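Local coordinates for p-nitrophenyl phosphatase (Pho2) (Archaeoglobus fulgidus, PDB 3QGM), which is probably a metal-dependent phosphatase of the haloacid dehalogenase (HAD) superfamily, with a calcium ion bound in this crystal, at residues 9-14 with 208-213; 225-230 with 252-257. All coordinates share one frame; numbering follows the deposited sequence.

Contact 1 (9-14 with 208-213); sequences KGYIID and AVVGDQ. With CA (calcium ion), chain E.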
# COMPACT_ATOMS: atom_id res chain seq x y z
N LYS A 9 -18.72 9.13 -35.48
CA LYS A 9 -19.37 10.38 -35.10
C LYS A 9 -18.59 11.09 -34.00
O LYS A 9 -18.47 12.32 -34.00
CB LYS A 9 -20.82 10.12 -34.63
CG LYS A 9 -21.78 9.99 -35.82
CD LYS A 9 -23.19 9.50 -35.44
CE LYS A 9 -23.95 9.03 -36.74
NZ LYS A 9 -25.41 8.86 -36.52
N GLY A 10 -18.06 10.31 -33.06
CA GLY A 10 -17.33 10.88 -31.92
C GLY A 10 -16.07 10.16 -31.49
O GLY A 10 -15.84 9.00 -31.81
N TYR A 11 -15.26 10.89 -30.72
CA TYR A 11 -13.95 10.42 -30.27
C TYR A 11 -13.77 10.75 -28.79
O TYR A 11 -13.97 11.88 -28.37
CB TYR A 11 -12.85 11.08 -31.11
CG TYR A 11 -12.93 10.62 -32.53
CD1 TYR A 11 -12.22 9.50 -32.96
CD2 TYR A 11 -13.77 11.23 -33.43
CE1 TYR A 11 -12.33 9.04 -34.25
CE2 TYR A 11 -13.90 10.75 -34.74
CZ TYR A 11 -13.18 9.65 -35.13
OH TYR A 11 -13.28 9.15 -36.43
N ILE A 12 -13.44 9.75 -28.01
CA ILE A 12 -13.06 9.90 -26.61
C ILE A 12 -11.55 9.88 -26.65
O ILE A 12 -10.95 8.85 -26.99
CB ILE A 12 -13.59 8.75 -25.75
CG1 ILE A 12 -15.12 8.88 -25.70
CG2 ILE A 12 -12.95 8.82 -24.33
CD1 ILE A 12 -15.85 7.80 -24.90
N ILE A 13 -10.96 11.05 -26.34
CA ILE A 13 -9.51 11.26 -26.52
C ILE A 13 -8.78 11.43 -25.19
O ILE A 13 -9.06 12.31 -24.39
CB ILE A 13 -9.19 12.37 -27.52
CG1 ILE A 13 -9.89 12.10 -28.87
CG2 ILE A 13 -7.70 12.44 -27.76
CD1 ILE A 13 -9.65 13.20 -29.94
N ASP A 14 -7.88 10.50 -24.92
CA ASP A 14 -6.90 10.66 -23.81
C ASP A 14 -6.06 11.92 -24.10
O ASP A 14 -5.71 12.20 -25.26
CB ASP A 14 -6.09 9.37 -23.77
CG ASP A 14 -4.81 9.42 -22.93
OD1 ASP A 14 -4.70 10.00 -21.81
OD2 ASP A 14 -3.88 8.77 -23.45
N ALA A 208 -14.95 6.14 -31.18
CA ALA A 208 -13.64 5.49 -31.01
C ALA A 208 -12.91 6.10 -29.82
O ALA A 208 -13.02 7.28 -29.57
CB ALA A 208 -12.79 5.57 -32.30
N VAL A 209 -12.18 5.27 -29.09
CA VAL A 209 -11.46 5.68 -27.88
C VAL A 209 -9.98 5.69 -28.25
O VAL A 209 -9.44 4.69 -28.72
CB VAL A 209 -11.79 4.70 -26.76
CG1 VAL A 209 -10.89 4.92 -25.45
CG2 VAL A 209 -13.28 4.80 -26.44
N VAL A 210 -9.33 6.85 -28.10
CA VAL A 210 -7.97 7.03 -28.57
C VAL A 210 -7.12 7.29 -27.36
O VAL A 210 -7.54 8.07 -26.47
CB VAL A 210 -7.82 8.28 -29.46
CG1 VAL A 210 -6.35 8.42 -29.93
CG2 VAL A 210 -8.77 8.22 -30.68
N GLY A 211 -5.94 6.68 -27.34
CA GLY A 211 -5.02 6.81 -26.25
C GLY A 211 -3.67 6.20 -26.49
O GLY A 211 -3.39 5.64 -27.56
N ASP A 212 -2.82 6.31 -25.48
CA ASP A 212 -1.43 5.90 -25.58
C ASP A 212 -1.10 4.69 -24.75
O ASP A 212 0.01 4.23 -24.83
CB ASP A 212 -0.45 7.06 -25.25
CG ASP A 212 -0.44 7.42 -23.76
OD1 ASP A 212 -1.47 7.29 -23.08
OD2 ASP A 212 0.62 7.87 -23.29
N GLN A 213 -2.07 4.18 -23.97
CA GLN A 213 -1.88 3.01 -23.09
C GLN A 213 -2.90 1.89 -23.35
O GLN A 213 -4.13 2.07 -23.26
CB GLN A 213 -1.97 3.42 -21.62
CG GLN A 213 -0.85 4.34 -21.18
CD GLN A 213 -0.87 4.58 -19.67
OE1 GLN A 213 -0.04 4.06 -18.95
NE2 GLN A 213 -1.79 5.41 -19.21
CA CA E . -2.39 8.74 -21.60
O HOH W 1 -0.07 8.53 -20.85
O HOH W 2 -3.47 7.07 -20.83
O HOH W 3 -2.58 9.60 -19.42

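Contact 2 (225-230 with 252-257); sequences GAETVL and PDYVFN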
# COMPACT_ATOMS: atom_id res chain seq x y z
N GLY A 225 -17.58 -1.32 -25.46
CA GLY A 225 -17.87 -1.80 -26.80
C GLY A 225 -17.62 -0.76 -27.88
O GLY A 225 -18.28 -0.76 -28.89
N ALA A 226 -16.64 0.12 -27.65
CA ALA A 226 -16.21 1.09 -28.66
C ALA A 226 -14.89 0.67 -29.28
O ALA A 226 -14.00 0.16 -28.57
CB ALA A 226 -16.05 2.47 -28.01
N GLU A 227 -14.73 0.96 -30.56
CA GLU A 227 -13.49 0.67 -31.28
C GLU A 227 -12.38 1.48 -30.65
O GLU A 227 -12.62 2.58 -30.16
CB GLU A 227 -13.59 1.05 -32.77
CG GLU A 227 -14.54 0.19 -33.57
CD GLU A 227 -14.36 0.41 -35.07
OE1 GLU A 227 -15.05 1.28 -35.61
OE2 GLU A 227 -13.49 -0.24 -35.67
N THR A 228 -11.18 0.94 -30.70
CA THR A 228 -10.05 1.47 -29.99
C THR A 228 -8.92 1.78 -30.97
O THR A 228 -8.67 1.03 -31.95
CB THR A 228 -9.52 0.45 -28.94
OG1 THR A 228 -9.26 -0.79 -29.61
CG2 THR A 228 -10.54 0.24 -27.79
N VAL A 229 -8.26 2.90 -30.69
CA VAL A 229 -7.13 3.40 -31.47
C VAL A 229 -5.96 3.68 -30.53
O VAL A 229 -6.08 4.46 -29.59
CB VAL A 229 -7.43 4.74 -32.19
CG1 VAL A 229 -6.17 5.23 -32.87
CG2 VAL A 229 -8.60 4.61 -33.24
N LEU A 230 -4.82 3.08 -30.81
CA LEU A 230 -3.63 3.36 -30.03
C LEU A 230 -2.70 4.25 -30.85
O LEU A 230 -2.42 3.99 -32.03
CB LEU A 230 -2.90 2.06 -29.66
CG LEU A 230 -1.65 2.26 -28.79
CD1 LEU A 230 -2.01 2.55 -27.32
CD2 LEU A 230 -0.79 1.01 -28.86
N PRO A 252 -5.42 -3.17 -29.80
CA PRO A 252 -6.26 -2.10 -30.32
C PRO A 252 -6.80 -2.47 -31.71
O PRO A 252 -6.23 -3.30 -32.37
CB PRO A 252 -5.29 -0.91 -30.43
CG PRO A 252 -3.95 -1.54 -30.73
CD PRO A 252 -3.98 -2.91 -30.02
N ASP A 253 -7.92 -1.89 -32.12
CA ASP A 253 -8.41 -2.04 -33.49
C ASP A 253 -7.48 -1.37 -34.52
O ASP A 253 -7.34 -1.87 -35.65
CB ASP A 253 -9.83 -1.49 -33.60
CG ASP A 253 -10.80 -2.25 -32.71
OD1 ASP A 253 -10.78 -3.49 -32.74
OD2 ASP A 253 -11.55 -1.63 -31.95
N TYR A 254 -6.86 -0.24 -34.14
CA TYR A 254 -5.94 0.50 -35.01
C TYR A 254 -4.71 1.03 -34.24
O TYR A 254 -4.80 1.36 -33.07
CB TYR A 254 -6.66 1.68 -35.64
CG TYR A 254 -7.94 1.34 -36.33
CD1 TYR A 254 -7.95 0.99 -37.68
CD2 TYR A 254 -9.16 1.39 -35.66
CE1 TYR A 254 -9.13 0.67 -38.33
CE2 TYR A 254 -10.34 1.09 -36.29
CZ TYR A 254 -10.33 0.72 -37.63
OH TYR A 254 -11.50 0.41 -38.27
N VAL A 255 -3.57 1.12 -34.91
CA VAL A 255 -2.39 1.76 -34.35
C VAL A 255 -1.94 2.84 -35.32
O VAL A 255 -1.85 2.59 -36.52
CB VAL A 255 -1.23 0.77 -34.20
CG1 VAL A 255 -0.03 1.45 -33.51
CG2 VAL A 255 -1.69 -0.46 -33.42
N PHE A 256 -1.66 4.04 -34.81
CA PHE A 256 -1.15 5.14 -35.60
C PHE A 256 -0.02 5.79 -34.84
O PHE A 256 -0.00 5.76 -33.61
CB PHE A 256 -2.22 6.20 -35.87
CG PHE A 256 -3.27 5.77 -36.80
CD1 PHE A 256 -3.00 5.67 -38.17
CD2 PHE A 256 -4.54 5.45 -36.33
CE1 PHE A 256 -3.97 5.25 -39.04
CE2 PHE A 256 -5.52 5.04 -37.19
CZ PHE A 256 -5.24 4.92 -38.55
N ASN A 257 0.90 6.39 -35.57
CA ASN A 257 2.02 7.07 -34.95
C ASN A 257 1.50 8.21 -34.06
O ASN A 257 1.94 8.35 -32.94
CB ASN A 257 3.00 7.58 -36.03
CG ASN A 257 3.99 6.50 -36.47
OD1 ASN A 257 4.38 5.64 -35.68
ND2 ASN A 257 4.44 6.57 -37.72
O HOH W 4 -11.20 -2.61 -29.37

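Contact 1 (9-14 with 208-213)
Ala208 pairs with Tyr11 where two parallel strands run side by side: its N donates to Gly10 O and its O accepts from Ile12 N. Its CB sits 4.0 Å from Tyr11 CE1, approaching the ring obliquely; the ring's hydroxyl is hydrogen-bonded to Pro6 O and Lys8 N. On the other side of the sheet Val209 sets its CG2 branch 4.0 Å from Ile12 CB. Val210 returns to the Tyr11 side, where CG2 meets the ring edge at CD1 and CB lies 4.4 Å from Ile13 CG1. Its N reaches Ile12 O at 2.8 Å, almost straight on (C=O...N 169°), and its O receives Asp14 N at 2.9 Å. Gly211 lies beside Asp14, where a side chain would probably crowd Asp14 CB. Asp212 then brings OD1 to 2.9 Å from Asp14 OD2, a closeness that the shared calcium ion probably offsets, since both oxygens bind it. Asp14 CG is anti to the backbone N (chi1 166°), which carries both oxygens out to the ion; Asp212 uses OD1, 2.3 Å from the metal, and Asp212 OD2 accepts from a water and from Val235 N. Three waters and Asp16 O complete the site, at the strand ends where HAD phosphatases keep theirs. Helix 190-200 covers the Ile12 and Val209 side, helix 259-264 packs on Tyr11 and Val210, and strand 42-47 flanks strand 10-14.

Contact 2 (225-230 with 252-257)
Thr228 holds OG1 between its backbone N and carbonyl carbon (chi1 54°), and Asp253 turns CG anti to its own carbonyl carbon (chi1 -62°); these torsions bring the two residues into a reciprocal grip. Asp253 N donates to Thr228 OG1 at 3.1 Å, while Thr228 N reaches Asp253 OD2 at 2.9 Å, on the anti side and 23° out of the carboxylate plane. Water 4 joins OG1 to the same OD2. A valine in place of Thr228 would probably cost Asp253 N its side-chain acceptor and take from the water its link to OG1. Beyond this, Tyr254 N bonds to Thr228 O, Leu230 N to Tyr254 O at 2.8 Å and Phe256 N to Leu230 O. Val229 sends a branch to each of two rings: CG1 to the Phe256 edge, in plane, 3.8 Å from CD2, and CG2 obliquely to Tyr254, 4.1 Å from CD2. Tyr254 OH makes a weak bond to Glu227 OE2, whose carboxylate has Lys8 as its stronger partner. On the other side Leu230 CB packs 3.9 Å from Pro252 CB. The parallel pairing closes a beta-alpha-beta unit through helix 241-248, at the edge of the Rossmann-like HAD core.

Contacts 1 and 2 lie side by side in one parallel sheet, their centres about 8 Å apart. In sheet order the strands run 10-14, 207-211, 227-231, 254-256: contact 1 joins the two central strands of the sheet, 10-14 and 207-211, and contact 2 the last two, 227-231 and 254-256. Between them, Val209 N and O probably bond to Glu227 O and Val229 N, and Leu230 CD1 packs on Gly211 O. Along the chain contact 1 closes before contact 2 opens, yet the segments of contact 1 are 194 residues apart, a span that includes the second, five-stranded sheet. Contact 1 thus brings carboxylates distant in sequence to the calcium ion, while contact 2 extends the same sheet to its edge strand 254-256.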